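Local coordinates for protein TBC1 domain family member 22A (Homo sapiens, PDB 2QFZ) that probably acts as a GTPase-activating protein for Rab family proteins through the TBC domain held in this chain, and forms homodimers and binds 14-3-3 proteins, at residues 103-108 / 129-134; 203-206 / 212-215; 219-224 / 230-235; 265-270 / 275-280. One frame throughout, in Å; residues are numbered along the deposited sequence. Where two conformers were deposited one is given.

In the fold
All four contacts lie in the all-helical Rab-GAP TBC domain and follow one another in series; none encloses or crosses another. Contact 1 closes a 20-residue link that returns helix 124-140 against helix 102-111. After helix 181-200, contact 2 closes a short turn and starts helix 211-227. Contact 3 uses the same helix further on, where the chain doubles back into helix 229-237; the centres of contacts 2 and 3 are about 20 Å apart. Contact 4 closes the tightest loop, four residues between its segments, joining helices 260-270 and 276-291, and is the most central, about 8 Å from the centre of the chain. Contacts 1 and 3 lie farthest apart, about 37 Å between centres.

Contact 1 (103-108 / 129-134); sequences DTYRQI and IFERIL
Tyr-105, Ile-108, Glu-131 and Leu-134 make a partly buried helix-to-helix contact between helices 102-111 and 124-140 of the all-helical TBC domain. The two segments run roughly antiparallel, at 142° between their N-to-C directions, and their axes come no nearer than 10.3 Å, so side chains bridge most of the gap. Ile-108 points toward the partner helix. Its CG2 methyl rests against the aliphatic part of Glu-131, 3.7 Å from CG, and the two side chains run alongside with opposite headings. The other branch reaches the next turn of the partner helix: Ile-108 CD1 lies 3.9 Å from the backbone C of Leu-134 and 4.3 Å from its CB. Around this apolar patch, Phe-135 lies against both Tyr-105 and Ile-108, Tyr-146 also touches Ile-108, and Leu-134 packs on Asn-151 and Val-154 of helix 150-162. Next to the isoleucine sits the polar part of the contact. Glu-131 runs extended beyond CG (chi2 175°), which carries its carboxylate past Ile-108 to the phenol of Tyr-105. The ring has swung out with CG trans to the backbone N (chi1 177°), so that its hydroxyl end meets the acid. Ring and carboxylate planes are steeply inclined to each other, and Glu-131 OE1 sits at the ring edge, 3.3 Å from CE1 of Tyr-105. The single hydrogen bond between the segments runs from Tyr-105 OH to Glu-131 OE1 at 2.8 Å, reaching the oxygen from above the carboxylate plane.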
loop_
_atom_site.group_PDB
_atom_site.type_symbol
_atom_site.label_atom_id
_atom_site.label_comp_id
_atom_site.label_asym_id
_atom_site.label_seq_id
_atom_site.Cartn_x
_atom_site.Cartn_y
_atom_site.Cartn_z
ATOM N N ASP A 103 3.377 -24.601 8.674
ATOM C CA ASP A 103 4.383 -24.027 7.794
ATOM C C ASP A 103 4.042 -22.584 7.361
ATOM O O ASP A 103 4.939 -21.766 7.161
ATOM C CB ASP A 103 4.556 -24.914 6.557
ATOM C CG ASP A 103 5.672 -24.437 5.661
ATOM O OD1 ASP A 103 6.802 -24.257 6.172
ATOM O OD2 ASP A 103 5.418 -24.220 4.454
ATOM N N THR A 104 2.755 -22.285 7.217
ATOM C CA THR A 104 2.307 -20.912 7.006
ATOM C C THR A 104 2.659 -20.035 8.210
ATOM O O THR A 104 3.180 -18.911 8.040
ATOM C CB THR A 104 0.787 -20.847 6.723
ATOM O OG1 THR A 104 0.487 -21.611 5.549
ATOM C CG2 THR A 104 0.333 -19.433 6.503
ATOM N N TYR A 105 2.407 -20.529 9.424
ATOM C CA TYR A 105 2.683 -19.713 10.608
ATOM C C TYR A 105 4.195 -19.479 10.833
ATOM O O TYR A 105 4.597 -18.398 11.285
ATOM C CB TYR A 105 2.031 -20.266 11.896
ATOM C CG TYR A 105 2.413 -19.414 13.088
ATOM C CD1 TYR A 105 1.983 -18.089 13.182
ATOM C CD2 TYR A 105 3.261 -19.896 14.073
ATOM C CE1 TYR A 105 2.358 -17.269 14.265
ATOM C CE2 TYR A 105 3.641 -19.083 15.170
ATOM C CZ TYR A 105 3.192 -17.776 15.258
ATOM O OH TYR A 105 3.578 -16.974 16.337
ATOM N N ARG A 106 5.011 -20.492 10.528
ATOM C CA ARG A 106 6.464 -20.367 10.713
ATOM C C ARG A 106 7.032 -19.332 9.766
ATOM O O ARG A 106 7.855 -18.503 10.189
ATOM C CB ARG A 106 7.209 -21.702 10.527
ATOM C CG ARG A 106 8.688 -21.622 10.994
ATOM C CD ARG A 106 9.509 -22.898 10.687
ATOM N NE ARG A 106 10.847 -22.823 11.303
ATOM C CZ ARG A 106 11.964 -22.430 10.684
ATOM N NH1 ARG A 106 11.951 -22.073 9.403
ATOM N NH2 ARG A 106 13.110 -22.392 11.355
ATOM N N GLN A 107 6.609 -19.362 8.494
ATOM C CA GLN A 107 7.002 -18.301 7.556
ATOM C C GLN A 107 6.642 -16.896 8.089
ATOM O O GLN A 107 7.473 -15.959 8.041
ATOM C CB GLN A 107 6.384 -18.545 6.174
ATOM C CG GLN A 107 7.049 -19.677 5.364
ATOM C CD GLN A 107 6.520 -19.752 3.940
ATOM O OE1 GLN A 107 7.015 -19.054 3.040
ATOM N NE2 GLN A 107 5.490 -20.579 3.730
ATOM N N ILE A 108 5.426 -16.743 8.627
ATOM C CA ILE A 108 4.961 -15.432 9.128
ATOM C C ILE A 108 5.746 -15.010 10.380
ATOM O O ILE A 108 6.075 -13.833 10.531
ATOM C CB ILE A 108 3.419 -15.409 9.403
ATOM C CG1 ILE A 108 2.641 -15.600 8.104
ATOM C CG2 ILE A 108 3.002 -14.121 10.153
ATOM C CD1 ILE A 108 1.180 -16.125 8.284
ATOM N N ILE A 129 -0.845 -8.952 16.433
ATOM C CA ILE A 129 -1.968 -8.548 15.588
ATOM C C ILE A 129 -1.584 -8.838 14.143
ATOM O O ILE A 129 -2.347 -9.423 13.392
ATOM C CB ILE A 129 -2.290 -7.053 15.724
ATOM C CG1 ILE A 129 -2.876 -6.755 17.082
ATOM C CG2 ILE A 129 -3.256 -6.612 14.607
ATOM C CD1 ILE A 129 -2.896 -5.226 17.408
ATOM N N PHE A 130 -0.378 -8.409 13.771
ATOM C CA PHE A 130 0.123 -8.554 12.382
ATOM C C PHE A 130 0.110 -9.988 11.941
ATOM O O PHE A 130 -0.388 -10.270 10.855
ATOM C CB PHE A 130 1.538 -7.942 12.234
ATOM C CG PHE A 130 1.538 -6.449 11.915
ATOM C CD1 PHE A 130 0.776 -5.564 12.644
ATOM C CD2 PHE A 130 2.313 -5.938 10.877
ATOM C CE1 PHE A 130 0.780 -4.201 12.357
ATOM C CE2 PHE A 130 2.317 -4.586 10.590
ATOM C CZ PHE A 130 1.544 -3.718 11.339
ATOM N N GLU A 131 0.653 -10.894 12.782
ATOM C CA GLU A 131 0.667 -12.365 12.502
ATOM C C GLU A 131 -0.714 -12.966 12.344
ATOM O O GLU A 131 -0.961 -13.836 11.477
ATOM C CB GLU A 131 1.407 -13.137 13.643
ATOM C CG GLU A 131 2.895 -12.912 13.651
ATOM C CD GLU A 131 3.625 -13.553 14.825
ATOM O OE1 GLU A 131 2.990 -14.301 15.599
ATOM O OE2 GLU A 131 4.862 -13.299 14.963
ATOM N N ARG A 132 -1.626 -12.524 13.207
ATOM C CA ARG A 132 -2.979 -13.039 13.178
ATOM C C ARG A 132 -3.736 -12.602 11.942
ATOM O O ARG A 132 -4.420 -13.419 11.303
ATOM C CB ARG A 132 -3.723 -12.620 14.444
ATOM C CG ARG A 132 -4.988 -13.394 14.646
ATOM C CD ARG A 132 -5.454 -13.305 16.058
ATOM N NE ARG A 132 -5.336 -11.945 16.572
ATOM C CZ ARG A 132 -5.459 -11.594 17.840
ATOM N NH1 ARG A 132 -5.742 -12.510 18.787
ATOM N NH2 ARG A 132 -5.339 -10.304 18.165
ATOM N N ILE A 133 -3.656 -11.316 11.591
ATOM C CA ILE A 133 -4.282 -10.818 10.321
ATOM C C ILE A 133 -3.752 -11.596 9.108
ATOM O O ILE A 133 -4.521 -12.055 8.247
ATOM C CB ILE A 133 -4.012 -9.296 10.087
ATOM C CG1 ILE A 133 -4.832 -8.433 11.046
ATOM C CG2 ILE A 133 -4.342 -8.872 8.616
ATOM C CD1 ILE A 133 -4.379 -6.943 11.081
ATOM N N LEU A 134 -2.423 -11.746 9.053
ATOM C CA LEU A 134 -1.750 -12.384 7.919
ATOM C C LEU A 134 -2.040 -13.901 7.873
ATOM O O LEU A 134 -2.368 -14.454 6.824
ATOM C CB LEU A 134 -0.222 -12.063 7.954
ATOM C CG LEU A 134 0.132 -10.622 7.567
ATOM C CD1 LEU A 134 1.548 -10.269 7.942
ATOM C CD2 LEU A 134 -0.129 -10.433 6.077
#

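Contact 2 (203-206 / 212-215)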
loop_
_atom_site.group_PDB
_atom_site.type_symbol
_atom_site.label_atom_id
_atom_site.label_comp_id
_atom_site.label_asym_id
_atom_site.label_seq_id
_atom_site.Cartn_x
_atom_site.Cartn_y
_atom_site.Cartn_z
ATOM N N GLN A 203 -5.136 -9.738 -7.420
ATOM C CA GLN A 203 -5.220 -11.171 -7.067
ATOM C C GLN A 203 -4.136 -12.028 -7.679
ATOM O O GLN A 203 -3.652 -12.951 -7.038
ATOM C CB GLN A 203 -6.577 -11.751 -7.493
ATOM C CG GLN A 203 -7.677 -11.180 -6.734
ATOM C CD GLN A 203 -8.936 -11.990 -6.793
ATOM O OE1 GLN A 203 -8.906 -13.225 -6.849
ATOM N NE2 GLN A 203 -10.058 -11.302 -6.770
ATOM N N ASP A 204 -3.778 -11.716 -8.921
ATOM C CA ASP A 204 -2.770 -12.493 -9.669
ATOM C C ASP A 204 -1.310 -12.237 -9.222
ATOM O O ASP A 204 -0.401 -12.967 -9.614
ATOM C CB ASP A 204 -2.914 -12.231 -11.185
ATOM C CG ASP A 204 -2.844 -10.753 -11.545
ATOM O OD1 ASP A 204 -2.924 -9.881 -10.637
ATOM O OD2 ASP A 204 -2.737 -10.453 -12.760
ATOM N N ASN A 205 -1.104 -11.204 -8.408
ATOM C CA ASN A 205 0.241 -10.917 -7.844
ATOM C C ASN A 205 0.760 -11.983 -6.925
ATOM O O ASN A 205 1.966 -12.077 -6.738
ATOM C CB ASN A 205 0.258 -9.579 -7.073
ATOM C CG ASN A 205 0.309 -8.385 -7.981
ATOM O OD1 ASN A 205 0.129 -8.515 -9.182
ATOM N ND2 ASN A 205 0.572 -7.209 -7.410
ATOM N N TYR A 206 -0.141 -12.777 -6.345
ATOM C CA TYR A 206 0.199 -13.639 -5.213
ATOM C C TYR A 206 -0.246 -15.108 -5.334
ATOM O O TYR A 206 -0.002 -15.882 -4.425
ATOM C CB TYR A 206 -0.304 -13.025 -3.903
ATOM C CG TYR A 206 0.229 -11.616 -3.677
ATOM C CD1 TYR A 206 1.598 -11.394 -3.428
ATOM C CD2 TYR A 206 -0.600 -10.513 -3.748
ATOM C CE1 TYR A 206 2.101 -10.086 -3.249
ATOM C CE2 TYR A 206 -0.100 -9.211 -3.555
ATOM C CZ TYR A 206 1.239 -9.020 -3.299
ATOM O OH TYR A 206 1.712 -7.752 -3.151
ATOM N N GLY A 212 0.946 -12.100 -11.853
ATOM C CA GLY A 212 0.637 -10.694 -11.885
ATOM C C GLY A 212 1.905 -9.868 -11.813
ATOM O O GLY A 212 1.986 -8.837 -12.428
ATOM N N ILE A 213 2.897 -10.326 -11.063
ATOM C CA ILE A 213 4.096 -9.531 -10.857
ATOM C C ILE A 213 4.901 -9.468 -12.165
ATOM O O ILE A 213 5.241 -8.409 -12.604
ATOM C CB ILE A 213 4.983 -10.036 -9.737
ATOM C CG1 ILE A 213 4.204 -10.130 -8.401
ATOM C CG2 ILE A 213 6.169 -9.114 -9.588
ATOM C CD1 ILE A 213 3.873 -8.800 -7.828
ATOM N N GLN A 214 5.182 -10.614 -12.767
ATOM C CA GLN A 214 5.927 -10.694 -14.037
ATOM C C GLN A 214 5.309 -9.896 -15.152
ATOM O O GLN A 214 6.018 -9.213 -15.900
ATOM C CB GLN A 214 6.077 -12.155 -14.493
ATOM C CG GLN A 214 7.343 -12.800 -13.967
ATOM C CD GLN A 214 7.310 -13.027 -12.470
ATOM O OE1 GLN A 214 6.304 -13.460 -11.923
ATOM N NE2 GLN A 214 8.417 -12.742 -11.802
ATOM N N MET A 215 3.988 -9.985 -15.254
ATOM C CA MET A 215 3.249 -9.212 -16.210
ATOM C C MET A 215 3.423 -7.717 -15.992
ATOM O O MET A 215 3.693 -6.990 -16.938
ATOM C CB MET A 215 1.754 -9.577 -16.148
ATOM C CG MET A 215 0.935 -8.960 -17.298
ATOM S SD MET A 215 1.508 -9.557 -18.913
ATOM C CE MET A 215 1.012 -11.275 -18.835
#
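One face of the Asn-205 carboxamide carries the Ile-213 CD1 methyl, nearly straight above CG at 3.6 Å, while Asn-205 OD1 lies against the backbone of Gly-212, 3.5 Å from the carbonyl C. Gly-212 CA lies over one face of the Asp-204 carboxylate, 3.5 Å from Asp-204 OD2. A third flat group, the ring of Tyr-206, has Asn-205 CB over one face, offset toward the rim. This is a tight connection between helices 181-200 and 211-227 of the TBC domain: residues 203-205 are helical in phi and psi but lack the regular bonds, and of these Asp-204 and Asn-205 pack on the first turn of helix 211-227. Backbones approach to 4.1 Å between the CA atoms of Asn-205 and Gly-212, and a side chain on the glycine would run into Asn-205 OD1 and the Asp-204 carbonyl carbon. Ile-213 CG1 stands anti to its carbonyl carbon (chi1 -56°), which directs the CG1-CD1 branch across the asparagine at about a right angle. Ile-213 also packs against Phe-247 and Met-250 of helix 242-251. With an alanine at Asn-205 the flat surface under Ile-213 CD1 and the oxygen against Gly-212 are gone, which would probably leave the methyl without support on that side. The loop is held further by Gln-210, whose NE2 bonds Asn-205 O, and by Tyr-206 OH, bonded to Asn-251 O. Between the segments, Gly-212 N donates to Asp-204 O at 2.8 Å, standing well above the carbonyl plane, with 153° at the hydrogen.

Contact 3 (219-224 / 230-235); sequences MLEELV and QVHRHL
His-232 is gripped at its ND1 by a hydrogen bond with Tyr-242 OH, and from helix 229-237 it presents the neighbouring CE1 corner of its ring to Glu-221 on helix 211-227. There the carboxylate approaches the ring edge, in plane: Glu-221 OE2 lies 3.6 Å from CE1 of His-232, a contact with a carbon rather than a bond to nitrogen. The other ring nitrogen, NE2, is 4.4 Å from Glu-221 OE2, too far for a salt bridge, though the acid would probably favour any positive charge on the imidazole. Carboxylate and ring planes are inclined at 56°. Glu-221 gets there by an extended chain, CG trans to the backbone N (chi1 170°), and its CG also packs on the ring, 3.9 Å from CE1. At the root of the side chain, His-232 CB rests near the end of 219-224, 4.1 Å from the carbonyl O of Val-224 and 4.4 Å from its CG1 methyl. The CA atoms of Val-224 and His-232, 6.2 Å apart, mark where the backbones come closest. This is packing across a sharp helix-to-helix corner of the TBC domain. Tyr-242 of helix 242-251 touches Glu-221, Val-224 and Leu-235 and so spans both arms; Leu-220 and Leu-223 face helix 276-291, while Val-231 and His-234 lean on helix 293-298.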
loop_
_atom_site.group_PDB
_atom_site.type_symbol
_atom_site.label_atom_id
_atom_site.label_comp_id
_atom_site.label_asym_id
_atom_site.label_seq_id
_atom_site.Cartn_x
_atom_site.Cartn_y
_atom_site.Cartn_z
ATOM N N MET A 219 5.118 -4.954 -18.503
ATOM C CA MET A 219 4.437 -3.727 -18.919
ATOM C C MET A 219 5.197 -2.481 -18.492
ATOM O O MET A 219 5.192 -1.510 -19.206
ATOM C CB MET A 219 3.030 -3.659 -18.366
ATOM C CG MET A 219 2.105 -4.748 -18.897
ATOM S SD MET A 219 0.443 -4.432 -18.297
ATOM C CE MET A 219 0.502 -5.260 -16.704
ATOM N N LEU A 220 5.863 -2.518 -17.338
ATOM C CA LEU A 220 6.751 -1.422 -16.926
ATOM C C LEU A 220 7.874 -1.239 -17.931
ATOM O O LEU A 220 8.272 -0.107 -18.253
ATOM C CB LEU A 220 7.327 -1.631 -15.511
ATOM C CG LEU A 220 8.416 -0.639 -15.047
ATOM C CD1 LEU A 220 7.850 0.750 -14.858
ATOM C CD2 LEU A 220 9.105 -1.094 -13.779
ATOM N N GLU A 221 8.393 -2.366 -18.399
ATOM C CA GLU A 221 9.480 -2.361 -19.345
ATOM C C GLU A 221 8.988 -1.738 -20.663
ATOM O O GLU A 221 9.655 -0.861 -21.207
ATOM C CB GLU A 221 10.066 -3.792 -19.538
ATOM C CG GLU A 221 11.054 -3.852 -20.704
ATOM C CD GLU A 221 11.977 -5.078 -20.727
ATOM O OE1 GLU A 221 11.728 -6.045 -19.960
ATOM O OE2 GLU A 221 12.969 -5.054 -21.536
ATOM N N GLU A 222 7.810 -2.163 -21.151
ATOM C CA GLU A 222 7.231 -1.606 -22.391
ATOM C C GLU A 222 6.912 -0.113 -22.256
ATOM O O GLU A 222 7.028 0.652 -23.225
ATOM C CB GLU A 222 5.958 -2.346 -22.807
ATOM C CG GLU A 222 6.135 -3.847 -23.043
ATOM C CD GLU A 222 7.054 -4.160 -24.214
ATOM O OE1 GLU A 222 6.540 -4.200 -25.364
ATOM O OE2 GLU A 222 8.283 -4.375 -23.980
ATOM N N LEU A 223 6.493 0.299 -21.061
ATOM C CA LEU A 223 6.166 1.691 -20.802
ATOM C C LEU A 223 7.441 2.548 -20.822
ATOM O O LEU A 223 7.517 3.527 -21.559
ATOM C CB LEU A 223 5.427 1.809 -19.482
ATOM C CG LEU A 223 5.066 3.161 -18.927
ATOM C CD1 LEU A 223 4.317 4.005 -19.957
ATOM C CD2 LEU A 223 4.238 2.880 -17.677
ATOM N N VAL A 224 8.454 2.150 -20.074
ATOM C CA VAL A 224 9.695 2.925 -20.031
ATOM C C VAL A 224 10.466 2.955 -21.383
ATOM O O VAL A 224 11.134 3.959 -21.713
ATOM C CB VAL A 224 10.599 2.482 -18.857
ATOM C CG1 VAL A 224 11.950 3.148 -18.948
ATOM C CG2 VAL A 224 9.949 2.870 -17.536
ATOM N N GLN A 230 16.212 6.400 -23.473
ATOM C CA GLN A 230 17.604 6.522 -23.045
ATOM C C GLN A 230 17.865 5.748 -21.730
ATOM O O GLN A 230 18.805 4.951 -21.650
ATOM C CB GLN A 230 17.998 7.990 -22.919
ATOM C CG GLN A 230 19.479 8.212 -22.872
ATOM C CD GLN A 230 19.866 9.674 -22.701
ATOM O OE1 GLN A 230 19.018 10.579 -22.697
ATOM N NE2 GLN A 230 21.171 9.910 -22.551
ATOM N N VAL A 231 17.016 5.930 -20.728
ATOM C CA VAL A 231 17.088 5.097 -19.506
ATOM C C VAL A 231 16.941 3.582 -19.853
ATOM O O VAL A 231 17.732 2.770 -19.430
ATOM C CB VAL A 231 16.050 5.556 -18.446
ATOM C CG1 VAL A 231 15.928 4.532 -17.324
ATOM C CG2 VAL A 231 16.424 6.956 -17.897
ATOM N N HIS A 232 15.943 3.230 -20.666
ATOM C CA HIS A 232 15.744 1.842 -21.139
ATOM C C HIS A 232 16.981 1.117 -21.729
ATOM O O HIS A 232 17.245 -0.042 -21.383
ATOM C CB HIS A 232 14.602 1.807 -22.155
ATOM C CG HIS A 232 14.300 0.436 -22.662
ATOM N ND1 HIS A 232 13.822 -0.563 -21.847
ATOM C CD2 HIS A 232 14.410 -0.100 -23.897
ATOM C CE1 HIS A 232 13.647 -1.662 -22.564
ATOM N NE2 HIS A 232 13.991 -1.406 -23.814
ATOM N N ARG A 233 17.732 1.821 -22.590
ATOM C CA ARG A 233 18.918 1.305 -23.247
ATOM C C ARG A 233 20.142 1.276 -22.364
ATOM O O ARG A 233 20.961 0.365 -22.474
ATOM C CB ARG A 233 19.233 2.105 -24.519
ATOM C CG ARG A 233 18.124 2.089 -25.518
ATOM C CD ARG A 233 18.541 2.634 -26.859
ATOM N NE ARG A 233 17.455 2.464 -27.810
ATOM C CZ ARG A 233 17.504 2.782 -29.105
ATOM N NH1 ARG A 233 18.607 3.307 -29.638
ATOM N NH2 ARG A 233 16.426 2.569 -29.873
ATOM N N HIS A 234 20.281 2.263 -21.491
ATOM C CA HIS A 234 21.329 2.234 -20.511
ATOM C C HIS A 234 21.180 0.988 -19.583
ATOM O O HIS A 234 22.177 0.309 -19.250
ATOM C CB HIS A 234 21.313 3.562 -19.735
ATOM C CG HIS A 234 22.387 3.698 -18.707
ATOM N ND1 HIS A 234 23.652 4.175 -18.999
ATOM C CD2 HIS A 234 22.376 3.445 -17.378
ATOM C CE1 HIS A 234 24.371 4.201 -17.893
ATOM N NE2 HIS A 234 23.624 3.753 -16.897
ATOM N N LEU A 235 19.953 0.659 -19.179
ATOM C CA LEU A 235 19.760 -0.545 -18.313
ATOM C C LEU A 235 20.216 -1.775 -19.098
ATOM O O LEU A 235 20.926 -2.613 -18.570
ATOM C CB LEU A 235 18.314 -0.692 -17.830
ATOM C CG LEU A 235 17.853 0.402 -16.873
ATOM C CD1 LEU A 235 16.386 0.274 -16.588
ATOM C CD2 LEU A 235 18.626 0.418 -15.592
#

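Contact 4 (265-270 / 275-280); sequences RLWDTY and DGFSHF
Phe-277 is the bump of this contact, its ring lodged in the angle between Trp-267 and Tyr-270 of the preceding helix. One corner, CE1 of Phe-277, sits over the five-membered ring of Trp-267, 3.6 Å from CD2. The planes stand 88° apart, a T-shaped pair. The face of the phenylalanine is filled in turn by Tyr-270: CB sits over the ring centre in a CH-pi contact, 3.8 Å from the centroid, and the tyrosine edge is directed at the same face in an offset edge-to-face pair, with CD2 3.5 Å from Phe-277 CD1. Tyr-270 CG lies trans to the carbonyl carbon (chi1 -72°), which brings its ring over the start of the next helix, where Gly-276 O lies over one face. The glycine supplies the hollow for the chain itself: its CA comes 3.3 Å from Tyr-270 O in a CA-H...O contact, and a CB would collide with that oxygen. Phe-280 packs more loosely on Tyr-270 and Thr-269, its CE2 4.1 Å from Thr-269 CG2. Tyr-270 OH is bonded to His-281 ND1, and Thr-269 OG1 to Trp-48 O. Putting an alanine in place of Trp-267 removes the indole wall, which would probably leave the CE1 corner of Phe-277 facing a gap, its T-shaped partner lost. Leu-198 of helix 181-200 touches both Trp-267 and Phe-277. The whole is a buried aromatic cluster at a near-perpendicular corner, 84° between segment axes, joining helices 260-270 and 276-291 inside the helical TBC domain.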
loop_
_atom_site.group_PDB
_atom_site.type_symbol
_atom_site.label_atom_id
_atom_site.label_comp_id
_atom_site.label_asym_id
_atom_site.label_seq_id
_atom_site.Cartn_x
_atom_site.Cartn_y
_atom_site.Cartn_z
ATOM N N ARG A 265 0.657 8.684 1.980
ATOM C CA ARG A 265 0.228 9.696 1.050
ATOM C C ARG A 265 -0.125 9.171 -0.378
ATOM O O ARG A 265 -1.184 9.499 -0.964
ATOM C CB ARG A 265 1.274 10.807 1.014
ATOM C CG ARG A 265 1.019 11.899 0.031
ATOM C CD ARG A 265 -0.376 12.554 0.142
ATOM N NE ARG A 265 -0.538 13.434 -0.979
ATOM C CZ ARG A 265 -1.056 13.105 -2.150
ATOM N NH1 ARG A 265 -1.582 11.902 -2.383
ATOM N NH2 ARG A 265 -1.080 14.018 -3.114
ATOM N N LEU A 266 0.788 8.384 -0.919
ATOM C CA LEU A 266 0.624 7.640 -2.143
ATOM C C LEU A 266 -0.699 6.857 -2.162
ATOM O O LEU A 266 -1.437 6.897 -3.171
ATOM C CB LEU A 266 1.815 6.689 -2.288
ATOM C CG LEU A 266 2.426 6.327 -3.653
ATOM C CD1 LEU A 266 3.027 7.517 -4.384
ATOM C CD2 LEU A 266 3.519 5.186 -3.459
ATOM N N TRP A 267 -1.039 6.190 -1.050
ATOM C CA TRP A 267 -2.273 5.364 -1.039
ATOM C C TRP A 267 -3.560 6.203 -1.003
ATOM O O TRP A 267 -4.589 5.683 -1.424
ATOM C CB TRP A 267 -2.264 4.268 0.057
ATOM C CG TRP A 267 -1.292 3.138 -0.200
ATOM C CD1 TRP A 267 -0.255 3.113 -1.085
ATOM C CD2 TRP A 267 -1.254 1.888 0.480
ATOM N NE1 TRP A 267 0.421 1.906 -1.000
ATOM C CE2 TRP A 267 -0.183 1.149 -0.041
ATOM C CE3 TRP A 267 -2.057 1.301 1.461
ATOM C CZ2 TRP A 267 0.112 -0.135 0.397
ATOM C CZ3 TRP A 267 -1.750 0.032 1.896
ATOM C CH2 TRP A 267 -0.687 -0.660 1.390
ATOM N N ASP A 268 -3.499 7.491 -0.565
ATOM C CA ASP A 268 -4.623 8.441 -0.709
ATOM C C ASP A 268 -5.049 8.490 -2.188
ATOM O O ASP A 268 -6.223 8.335 -2.553
ATOM C CB ASP A 268 -4.267 9.866 -0.298
ATOM C CG ASP A 268 -4.084 10.062 1.179
ATOM O OD1 ASP A 268 -4.380 9.185 2.020
ATOM O OD2 ASP A 268 -3.585 11.155 1.516
ATOM N N THR A 269 -4.068 8.688 -3.055
ATOM C CA THR A 269 -4.317 8.761 -4.474
ATOM C C THR A 269 -4.649 7.427 -5.096
ATOM O O THR A 269 -5.539 7.364 -5.955
ATOM C CB THR A 269 -3.116 9.381 -5.183
ATOM O OG1 THR A 269 -2.892 10.646 -4.583
ATOM C CG2 THR A 269 -3.400 9.579 -6.693
ATOM N N TYR A 270 -3.940 6.353 -4.703
ATOM C CA TYR A 270 -4.321 5.012 -5.193
ATOM C C TYR A 270 -5.796 4.675 -4.954
ATOM O O TYR A 270 -6.433 4.027 -5.789
ATOM C CB TYR A 270 -3.450 3.874 -4.641
ATOM C CG TYR A 270 -2.033 3.798 -5.187
ATOM C CD1 TYR A 270 -1.589 4.649 -6.181
ATOM C CD2 TYR A 270 -1.139 2.856 -4.704
ATOM C CE1 TYR A 270 -0.299 4.570 -6.670
ATOM C CE2 TYR A 270 0.163 2.773 -5.181
ATOM C CZ TYR A 270 0.567 3.639 -6.163
ATOM O OH TYR A 270 1.807 3.595 -6.650
ATOM N N ASP A 275 -8.833 1.564 -10.347
ATOM C CA ASP A 275 -7.788 0.532 -10.323
ATOM C C ASP A 275 -6.407 1.075 -9.929
ATOM O O ASP A 275 -5.422 0.800 -10.603
ATOM C CB ASP A 275 -7.703 -0.174 -11.684
ATOM C CG ASP A 275 -9.000 -0.874 -12.066
ATOM O OD1 ASP A 275 -9.635 -1.478 -11.179
ATOM O OD2 ASP A 275 -9.372 -0.819 -13.267
ATOM N N GLY A 276 -6.350 1.833 -8.832
ATOM C CA GLY A 276 -5.161 2.526 -8.417
ATOM C C GLY A 276 -3.977 1.647 -8.099
ATOM O O GLY A 276 -2.874 1.956 -8.489
ATOM N N PHE A 277 -4.199 0.577 -7.348
ATOM C CA PHE A 277 -3.111 -0.293 -6.878
ATOM C C PHE A 277 -2.665 -1.190 -7.999
ATOM O O PHE A 277 -1.543 -1.646 -8.039
ATOM C CB PHE A 277 -3.581 -1.168 -5.697
ATOM C CG PHE A 277 -3.854 -0.393 -4.463
ATOM C CD1 PHE A 277 -2.796 0.007 -3.622
ATOM C CD2 PHE A 277 -5.151 -0.019 -4.136
ATOM C CE1 PHE A 277 -3.040 0.738 -2.473
ATOM C CE2 PHE A 277 -5.413 0.747 -2.950
ATOM C CZ PHE A 277 -4.362 1.111 -2.126
ATOM N N SER A 278 -3.594 -1.420 -8.910
ATOM C CA SER A 278 -3.464 -2.371 -9.959
ATOM C C SER A 278 -2.796 -1.738 -11.186
ATOM O O SER A 278 -1.786 -2.220 -11.646
ATOM C CB SER A 278 -4.875 -2.866 -10.312
ATOM O OG SER A 278 -4.810 -3.805 -11.323
ATOM N N HIS A 279 -3.357 -0.629 -11.657
ATOM C CA HIS A 279 -3.045 -0.042 -12.958
ATOM C C HIS A 279 -2.243 1.252 -12.764
ATOM O O HIS A 279 -1.123 1.366 -13.253
ATOM C CB HIS A 279 -4.370 0.210 -13.702
ATOM C CG HIS A 279 -4.229 0.886 -15.037
ATOM N ND1 HIS A 279 -4.844 2.094 -15.328
ATOM C CD2 HIS A 279 -3.594 0.505 -16.178
ATOM C CE1 HIS A 279 -4.575 2.433 -16.580
ATOM N NE2 HIS A 279 -3.823 1.484 -17.119
ATOM N N PHE A 280 -2.796 2.216 -12.019
ATOM C CA PHE A 280 -2.055 3.467 -11.770
ATOM C C PHE A 280 -0.652 3.239 -11.182
ATOM O O PHE A 280 0.262 3.957 -11.538
ATOM C CB PHE A 280 -2.831 4.445 -10.906
ATOM C CG PHE A 280 -2.331 5.859 -10.993
ATOM C CD1 PHE A 280 -2.128 6.473 -12.233
ATOM C CD2 PHE A 280 -2.031 6.577 -9.843
ATOM C CE1 PHE A 280 -1.641 7.774 -12.325
ATOM C CE2 PHE A 280 -1.572 7.905 -9.926
ATOM C CZ PHE A 280 -1.392 8.492 -11.167
#